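Local coordinates for protein acyl-CoA dehydrogenase FadE3 (Mycobacterium smegmatis, PDB 4IV6) that belongs to the acyl-CoA dehydrogenase family of flavoproteins and carries a dihydroflavine-adenine dinucleotide in its ligand pocket, at residues 14-26 with 43-55. Residues are numbered along the deposited sequence; the frame is centred on the assembly and turned at random. Where two conformers were deposited one is given.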
ATOM      1  N   ILE B  14      10.017  32.263  18.077  1.00 24.62           N
ATOM      2  CA  ILE B  14       8.763  32.394  17.312  1.00 24.53           C
ATOM      3  C   ILE B  14       8.061  31.020  17.238  1.00 22.45           C
ATOM      4  O   ILE B  14       6.854  30.930  17.476  1.00 21.19           O
ATOM      5  CB  ILE B  14       8.947  33.055  15.919  1.00 26.09           C
ATOM      6  CG1 ILE B  14       7.626  33.214  15.169  1.00 26.56           C
ATOM      7  CG2 ILE B  14       9.773  32.215  14.978  1.00 27.22           C
ATOM      8  CD1 ILE B  14       6.662  34.168  15.832  1.00 28.12           C
ATOM      9  N   VAL B  15       8.819  29.960  16.971  1.00 22.17           N
ATOM     10  CA  VAL B  15       8.239  28.617  16.921  1.00 21.71           C
ATOM     11  C   VAL B  15       7.580  28.305  18.267  1.00 22.30           C
ATOM     12  O   VAL B  15       6.433  27.879  18.301  1.00 21.58           O
ATOM     13  CB  VAL B  15       9.285  27.561  16.546  1.00 22.75           C
ATOM     14  CG1 VAL B  15       8.675  26.154  16.622  1.00 22.86           C
ATOM     15  CG2 VAL B  15       9.822  27.816  15.138  1.00 22.54           C
ATOM     16  N   LYS B  16       8.271  28.591  19.379  1.00 23.62           N
ATOM     17  CA  LYS B  16       7.706  28.327  20.708  1.00 25.02           C
ATOM     18  C   LYS B  16       6.467  29.141  21.000  1.00 24.31           C
ATOM     19  O   LYS B  16       5.512  28.654  21.598  1.00 23.88           O
ATOM     20  CB  LYS B  16       8.713  28.612  21.811  1.00 27.95           C
ATOM     21  CG  LYS B  16       9.900  27.674  21.811  1.00 30.22           C
ATOM     22  CD  LYS B  16      10.785  27.979  22.996  1.00 33.33           C
ATOM     23  CE  LYS B  16      12.250  27.750  22.689  1.00 35.34           C
ATOM     24  NZ  LYS B  16      12.543  26.300  22.646  1.00 36.77           N
ATOM     25  N   THR B  17       6.507  30.401  20.595  1.00 24.28           N
ATOM     26  CA  THR B  17       5.373  31.294  20.754  1.00 24.03           C
ATOM     27  C   THR B  17       4.155  30.764  20.026  1.00 22.02           C
ATOM     28  O   THR B  17       3.048  30.800  20.557  1.00 22.29           O
ATOM     29  CB  THR B  17       5.739  32.683  20.228  1.00 24.64           C
ATOM     30  OG1 THR B  17       6.755  33.206  21.085  1.00 26.04           O
ATOM     31  CG2 THR B  17       4.532  33.629  20.243  1.00 25.06           C
ATOM     32  N   VAL B  18       4.352  30.262  18.809  1.00 20.52           N
ATOM     33  CA  VAL B  18       3.256  29.749  18.012  1.00 19.08           C
ATOM     34  C   VAL B  18       2.716  28.430  18.626  1.00 19.22           C
ATOM     35  O   VAL B  18       1.513  28.253  18.734  1.00 18.62           O
ATOM     36  CB  VAL B  18       3.660  29.632  16.524  1.00 18.60           C
ATOM     37  CG1 VAL B  18       2.544  29.051  15.695  1.00 17.72           C
ATOM     38  CG2 VAL B  18       4.020  31.012  15.973  1.00 18.92           C
ATOM     39  N   HIS B  19       3.606  27.558  19.100  1.00 20.22           N
ATOM     40  CA  HIS B  19       3.218  26.348  19.834  1.00 20.85           C
ATOM     41  C   HIS B  19       2.358  26.653  21.064  1.00 21.62           C
ATOM     42  O   HIS B  19       1.341  26.001  21.305  1.00 21.29           O
ATOM     43  CB  HIS B  19       4.474  25.612  20.272  1.00 22.11           C
ATOM     44  CG  HIS B  19       4.204  24.351  21.010  1.00 23.85           C
ATOM     45  ND1 HIS B  19       4.086  23.134  20.372  1.00 24.15           N
ATOM     46  CD2 HIS B  19       4.069  24.100  22.334  1.00 25.96           C
ATOM     47  CE1 HIS B  19       3.867  22.189  21.269  1.00 26.23           C
ATOM     48  NE2 HIS B  19       3.851  22.749  22.467  1.00 27.38           N
ATOM     49  N   ASP B  20       2.790  27.647  21.846  1.00 22.69           N
ATOM     50  CA  ASP B  20       2.057  28.076  23.035  0.50 24.09           C
ATOM     51  C   ASP B  20       0.690  28.637  22.686  1.00 23.38           C
ATOM     52  O   ASP B  20      -0.292  28.345  23.350  1.00 24.55           O
ATOM     53  CB  ASP B  20       2.860  29.119  23.806  0.50 25.83           C
ATOM     54  CG  ASP B  20       4.000  28.506  24.548  0.50 27.61           C
ATOM     55  OD1 ASP B  20       4.098  27.258  24.484  0.50 27.91           O
ATOM     56  OD2 ASP B  20       4.772  29.240  25.204  0.50 29.48           O
ATOM     57  N   PHE B  21       0.636  29.445  21.635  1.00 22.39           N
ATOM     58  CA  PHE B  21      -0.613  30.003  21.115  1.00 22.13           C
ATOM     59  C   PHE B  21      -1.553  28.870  20.729  1.00 21.51           C
ATOM     60  O   PHE B  21      -2.746  28.912  21.033  1.00 21.48           O
ATOM     61  CB  PHE B  21      -0.301  30.889  19.903  1.00 21.36           C
ATOM     62  CG  PHE B  21      -1.468  31.168  18.984  1.00 20.66           C
ATOM     63  CD1 PHE B  21      -2.487  32.000  19.370  1.00 21.87           C
ATOM     64  CD2 PHE B  21      -1.474  30.681  17.693  1.00 19.64           C
ATOM     65  CE1 PHE B  21      -3.547  32.278  18.502  1.00 21.60           C
ATOM     66  CE2 PHE B  21      -2.520  30.962  16.819  1.00 19.47           C
ATOM     67  CZ  PHE B  21      -3.543  31.770  17.220  1.00 20.05           C
ATOM     68  N   VAL B  22      -0.994  27.831  20.115  1.00 20.93           N
ATOM     69  CA  VAL B  22      -1.798  26.684  19.704  1.00 20.57           C
ATOM     70  C   VAL B  22      -2.337  25.936  20.936  1.00 21.76           C
ATOM     71  O   VAL B  22      -3.529  25.661  21.006  1.00 21.73           O
ATOM     72  CB  VAL B  22      -1.033  25.784  18.732  1.00 20.06           C
ATOM     73  CG1 VAL B  22      -1.655  24.382  18.638  1.00 20.68           C
ATOM     74  CG2 VAL B  22      -0.974  26.445  17.380  1.00 18.98           C
ATOM     75  N   GLU B  23      -1.466  25.638  21.890  1.00 22.65           N
ATOM     76  CA  GLU B  23      -1.862  24.939  23.090  1.00 24.83           C
ATOM     77  C   GLU B  23      -2.857  25.729  23.952  1.00 25.88           C
ATOM     78  O   GLU B  23      -3.822  25.170  24.392  1.00 26.30           O
ATOM     79  CB  GLU B  23      -0.643  24.561  23.936  1.00 26.43           C
ATOM     80  CG  GLU B  23       0.297  23.555  23.286  1.00 26.01           C
ATOM     81  CD  GLU B  23      -0.383  22.213  23.097  1.00 26.71           C
ATOM     82  OE1 GLU B  23      -0.826  21.641  24.089  1.00 27.70           O
ATOM     83  OE2 GLU B  23      -0.529  21.786  21.936  1.00 25.76           O
ATOM     84  N   LYS B  24      -2.629  27.021  24.160  1.00 26.42           N
ATOM     85  CA  LYS B  24      -3.441  27.794  25.122  1.00 28.71           C
ATOM     86  C   LYS B  24      -4.651  28.490  24.499  1.00 27.95           C
ATOM     87  O   LYS B  24      -5.698  28.624  25.139  1.00 27.83           O
ATOM     88  CB  LYS B  24      -2.591  28.852  25.810  1.00 30.69           C
ATOM     89  CG  LYS B  24      -1.292  28.349  26.438  1.00 32.78           C
ATOM     90  CD  LYS B  24      -1.523  27.374  27.566  1.00 36.10           C
ATOM     91  CE  LYS B  24      -0.192  26.853  28.137  1.00 38.47           C
ATOM     92  NZ  LYS B  24       0.641  27.921  28.756  1.00 39.07           N
ATOM     93  N   GLN B  25      -4.521  28.927  23.250  1.00 26.44           N
ATOM     94  CA  GLN B  25      -5.590  29.712  22.624  1.00 26.40           C
ATOM     95  C   GLN B  25      -6.360  28.950  21.566  1.00 24.87           C
ATOM     96  O   GLN B  25      -7.570  29.058  21.502  1.00 24.84           O
ATOM     97  CB  GLN B  25      -5.032  31.029  22.084  1.00 27.29           C
ATOM     98  CG  GLN B  25      -4.114  31.723  23.093  1.00 30.61           C
ATOM     99  CD  GLN B  25      -3.752  33.149  22.739  1.00 33.08           C
ATOM    100  OE1 GLN B  25      -4.594  33.927  22.336  1.00 35.60           O
ATOM    101  NE2 GLN B  25      -2.491  33.504  22.918  1.00 35.49           N
ATOM    102  N   VAL B  26      -5.688  28.175  20.727  1.00 23.79           N
ATOM    103  CA  VAL B  26      -6.389  27.504  19.635  1.00 22.73           C
ATOM    104  C   VAL B  26      -7.168  26.277  20.098  1.00 24.09           C
ATOM    105  O   VAL B  26      -8.390  26.173  19.892  1.00 24.33           O
ATOM    106  CB  VAL B  26      -5.431  27.086  18.500  1.00 21.23           C
ATOM    107  CG1 VAL B  26      -6.191  26.358  17.401  1.00 20.06           C
ATOM    108  CG2 VAL B  26      -4.736  28.311  17.949  1.00 21.17           C
ATOM    109  N   LEU B  43      -8.478  34.550  16.904  1.00 20.98           N
ATOM    110  CA  LEU B  43      -7.258  33.785  16.681  1.00 20.17           C
ATOM    111  C   LEU B  43      -6.397  34.432  15.567  1.00 19.79           C
ATOM    112  O   LEU B  43      -5.185  34.575  15.715  1.00 19.52           O
ATOM    113  CB  LEU B  43      -7.591  32.320  16.344  1.00 19.60           C
ATOM    114  CG  LEU B  43      -8.277  31.536  17.472  1.00 20.04           C
ATOM    115  CD1 LEU B  43      -8.623  30.127  17.018  1.00 19.92           C
ATOM    116  CD2 LEU B  43      -7.414  31.488  18.732  1.00 20.50           C
ATOM    117  N   ILE B  44      -7.029  34.833  14.474  1.00 19.10           N
ATOM    118  CA  ILE B  44      -6.292  35.407  13.361  0.50 19.03           C
ATOM    119  C   ILE B  44      -5.671  36.758  13.766  1.00 19.81           C
ATOM    120  O   ILE B  44      -4.540  37.062  13.387  1.00 19.08           O
ATOM    121  CB  ILE B  44      -7.175  35.494  12.096  0.50 18.75           C
ATOM    122  CG1 ILE B  44      -7.335  34.087  11.506  0.50 18.21           C
ATOM    123  CG2 ILE B  44      -6.541  36.395  11.050  0.50 18.65           C
ATOM    124  CD1 ILE B  44      -8.231  34.016  10.291  0.50 17.96           C
ATOM    125  N   GLU B  45      -6.388  37.530  14.567  1.00 21.12           N
ATOM    126  CA  GLU B  45      -5.875  38.801  15.062  1.00 23.49           C
ATOM    127  C   GLU B  45      -4.628  38.590  15.932  1.00 22.77           C
ATOM    128  O   GLU B  45      -3.654  39.308  15.789  1.00 21.96           O
ATOM    129  CB  GLU B  45      -6.977  39.543  15.814  1.00 25.71           C
ATOM    130  CG  GLU B  45      -6.716  41.014  16.016  1.00 28.34           C
ATOM    131  CD  GLU B  45      -6.624  41.812  14.711  1.00 29.27           C
ATOM    132  OE1 GLU B  45      -7.234  41.478  13.666  1.00 28.57           O
ATOM    133  OE2 GLU B  45      -5.911  42.813  14.762  1.00 32.51           O
ATOM    134  N   THR B  46      -4.650  37.579  16.786  1.00 22.28           N
ATOM    135  CA  THR B  46      -3.482  37.235  17.574  1.00 23.08           C
ATOM    136  C   THR B  46      -2.341  36.814  16.645  1.00 22.46           C
ATOM    137  O   THR B  46      -1.191  37.154  16.876  1.00 22.47           O
ATOM    138  CB  THR B  46      -3.797  36.119  18.592  1.00 24.02           C
ATOM    139  OG1 THR B  46      -4.829  36.572  19.488  1.00 24.66           O
ATOM    140  CG2 THR B  46      -2.549  35.731  19.387  1.00 24.34           C
ATOM    141  N   MET B  47      -2.658  36.106  15.566  1.00 21.45           N
ATOM    142  CA  MET B  47      -1.626  35.742  14.585  1.00 21.13           C
ATOM    143  C   MET B  47      -1.002  36.959  13.950  1.00 21.16           C
ATOM    144  O   MET B  47       0.222  37.029  13.782  1.00 21.08           O
ATOM    145  CB  MET B  47      -2.188  34.809  13.511  1.00 20.26           C
ATOM    146  CG  MET B  47      -2.510  33.445  14.091  1.00 20.51           C
ATOM    147  SD  MET B  47      -3.556  32.450  13.020  1.00 20.23           S
ATOM    148  CE  MET B  47      -2.589  32.410  11.525  1.00 19.86           C
ATOM    149  N   LYS B  48      -1.823  37.947  13.636  1.00 22.00           N
ATOM    150  CA  LYS B  48      -1.283  39.201  13.133  1.00 22.49           C
ATOM    151  C   LYS B  48      -0.272  39.839  14.125  1.00 23.88           C
ATOM    152  O   LYS B  48       0.830  40.221  13.723  1.00 23.33           O
ATOM    153  CB  LYS B  48      -2.402  40.176  12.813  1.00 23.03           C
ATOM    154  CG  LYS B  48      -3.313  39.729  11.686  1.00 22.40           C
ATOM    155  CD  LYS B  48      -4.374  40.775  11.418  1.00 23.08           C
ATOM    156  CE  LYS B  48      -5.338  40.250  10.392  1.00 23.38           C
ATOM    157  NZ  LYS B  48      -6.227  41.303   9.890  1.00 24.04           N
ATOM    158  N   GLU B  49      -0.634  39.929  15.398  1.00 25.02           N
ATOM    159  CA  GLU B  49       0.240  40.528  16.423  1.00 27.40           C
ATOM    160  C   GLU B  49       1.567  39.759  16.578  1.00 26.53           C
ATOM    161  O   GLU B  49       2.630  40.341  16.738  1.00 25.88           O
ATOM    162  CB  GLU B  49      -0.493  40.576  17.770  1.00 30.35           C
ATOM    163  CG  GLU B  49      -1.757  41.442  17.756  1.00 33.78           C
ATOM    164  CD  GLU B  49      -2.749  41.179  18.909  1.00 36.69           C
ATOM    165  OE1 GLU B  49      -2.544  40.255  19.750  1.00 37.50           O
ATOM    166  OE2 GLU B  49      -3.776  41.911  18.941  1.00 39.97           O
ATOM    167  N   ILE B  50       1.463  38.437  16.537  1.00 26.13           N
ATOM    168  CA  ILE B  50       2.617  37.528  16.594  0.50 25.88           C
ATOM    169  C   ILE B  50       3.601  37.806  15.448  1.00 25.30           C
ATOM    170  O   ILE B  50       4.779  37.554  15.575  1.00 24.90           O
ATOM    171  CB  ILE B  50       2.141  36.051  16.501  0.50 25.78           C
ATOM    172  CG1 ILE B  50       1.515  35.609  17.817  0.50 26.34           C
ATOM    173  CG2 ILE B  50       3.279  35.090  16.161  0.50 25.77           C
ATOM    174  CD1 ILE B  50       0.964  34.208  17.758  0.50 25.24           C
ATOM    175  N   GLY B  51       3.100  38.314  14.319  1.00 23.82           N
ATOM    176  CA  GLY B  51       3.945  38.548  13.124  1.00 22.96           C
ATOM    177  C   GLY B  51       3.783  37.492  12.015  1.00 21.67           C
ATOM    178  O   GLY B  51       4.572  37.469  11.071  1.00 20.43           O
ATOM    179  N   ILE B  52       2.764  36.632  12.104  1.00 20.94           N
ATOM    180  CA  ILE B  52       2.609  35.506  11.167  1.00 20.46           C
ATOM    181  C   ILE B  52       2.519  35.959   9.689  1.00 19.82           C
ATOM    182  O   ILE B  52       3.016  35.285   8.752  1.00 19.09           O
ATOM    183  CB  ILE B  52       1.342  34.672  11.505  1.00 21.42           C
ATOM    184  CG1 ILE B  52       1.399  34.033  12.893  1.00 22.27           C
ATOM    185  CG2 ILE B  52       1.083  33.586  10.461  1.00 20.61           C
ATOM    186  CD1 ILE B  52       2.535  33.058  13.093  1.00 22.83           C
ATOM    187  N   PHE B  53       1.869  37.099   9.463  1.00 19.12           N
ATOM    188  CA  PHE B  53       1.675  37.589   8.121  1.00 18.62           C
ATOM    189  C   PHE B  53       2.884  38.337   7.544  1.00 19.19           C
ATOM    190  O   PHE B  53       2.835  38.756   6.380  1.00 19.89           O
ATOM    191  CB  PHE B  53       0.386  38.425   8.061  1.00 19.02           C
ATOM    192  CG  PHE B  53      -0.847  37.599   8.252  1.00 18.76           C
ATOM    193  CD1 PHE B  53      -1.320  37.315   9.509  1.00 18.94           C
ATOM    194  CD2 PHE B  53      -1.511  37.075   7.168  1.00 18.48           C
ATOM    195  CE1 PHE B  53      -2.446  36.516   9.693  1.00 18.73           C
ATOM    196  CE2 PHE B  53      -2.631  36.275   7.333  1.00 18.50           C
ATOM    197  CZ  PHE B  53      -3.099  35.995   8.593  1.00 18.51           C
ATOM    198  N   GLY B  54       3.961  38.476   8.328  1.00 19.12           N
ATOM    199  CA  GLY B  54       5.183  39.169   7.916  1.00 19.59           C
ATOM    200  C   GLY B  54       6.401  38.265   7.914  1.00 20.07           C
ATOM    201  O   GLY B  54       7.527  38.729   7.804  1.00 20.98           O
ATOM    202  N   LEU B  55       6.189  36.956   8.019  1.00 20.37           N
ATOM    203  CA  LEU B  55       7.305  36.004   8.135  1.00 20.90           C
ATOM    204  C   LEU B  55       8.228  35.969   6.924  1.00 20.54           C
ATOM    205  O   LEU B  55       9.354  35.530   7.034  1.00 20.36           O
ATOM    206  CB  LEU B  55       6.792  34.583   8.399  1.00 21.36           C
ATOM    207  CG  LEU B  55       6.129  34.334   9.749  1.00 22.21           C
ATOM    208  CD1 LEU B  55       5.441  32.987   9.748  1.00 22.60           C
ATOM    209  CD2 LEU B  55       7.129  34.410  10.873  1.00 22.89           C
TER
HETATM  210  O   HOH W   1      -6.060  34.467  20.463  1.00 32.66           O
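Phe21 and Ile50 illustrate how two neighbouring helices, running antiparallel at 165° with axes 11.5 Å apart, can be joined by knobs-into-holes packing in both directions. The ring of Phe21 is one knob, set among Leu43, Thr46, Met47 and Ile50. Its CG lies anti to the backbone N (chi1 161°), which carries the ring across to the helix of 43-50. Ile50 CD1 sits over one face, 4.1 Å from Phe21 CG. Obliquely to the ring, Thr46 CG2 comes within 3.7 Å of Phe21 CE1, while the Met47 side chain crosses it at about a right angle. The Met47 sulfur adds an oblique Met-aromatic contact, its SD 5.3 Å from the centroid of the Phe21 ring. Leu43 CD2 rests 3.7 Å from Gln25 O, at the wider pi-type turn of 22-26.

Ile50 returns the arrangement as the second knob, received by Ile14, Thr17, Val18 and Phe21. Its two branches divide the work: CD1 serves the ring, whereas Ile50 CG2 meets Ile14 CD1 at 3.5 Å. These contacts belong to one of two modelled conformers of Ile50, so its exact fit is less certain. Just beyond, a Schellman motif at Gly51 ends the helix, and Ile52 CD1 then reaches Val18 CG2 at 3.8 Å. Val18 and Ile52 both continue inward onto helix 68-81, so the apolar side of the pair merges with the domain interior.

The solvent side is looser and polar. Gln25 and Thr46 approach from opposite directions without bonding directly; a water modelled between them, doubtfully close to Gln25 OE1, may link that oxygen to Thr46 OG1, which also pairs with Glu42 O. The result is an antiparallel helix pair, backed by helices 68-81 and 83-102, within the all-helical N-terminal domain of the acyl-CoA dehydrogenase fold.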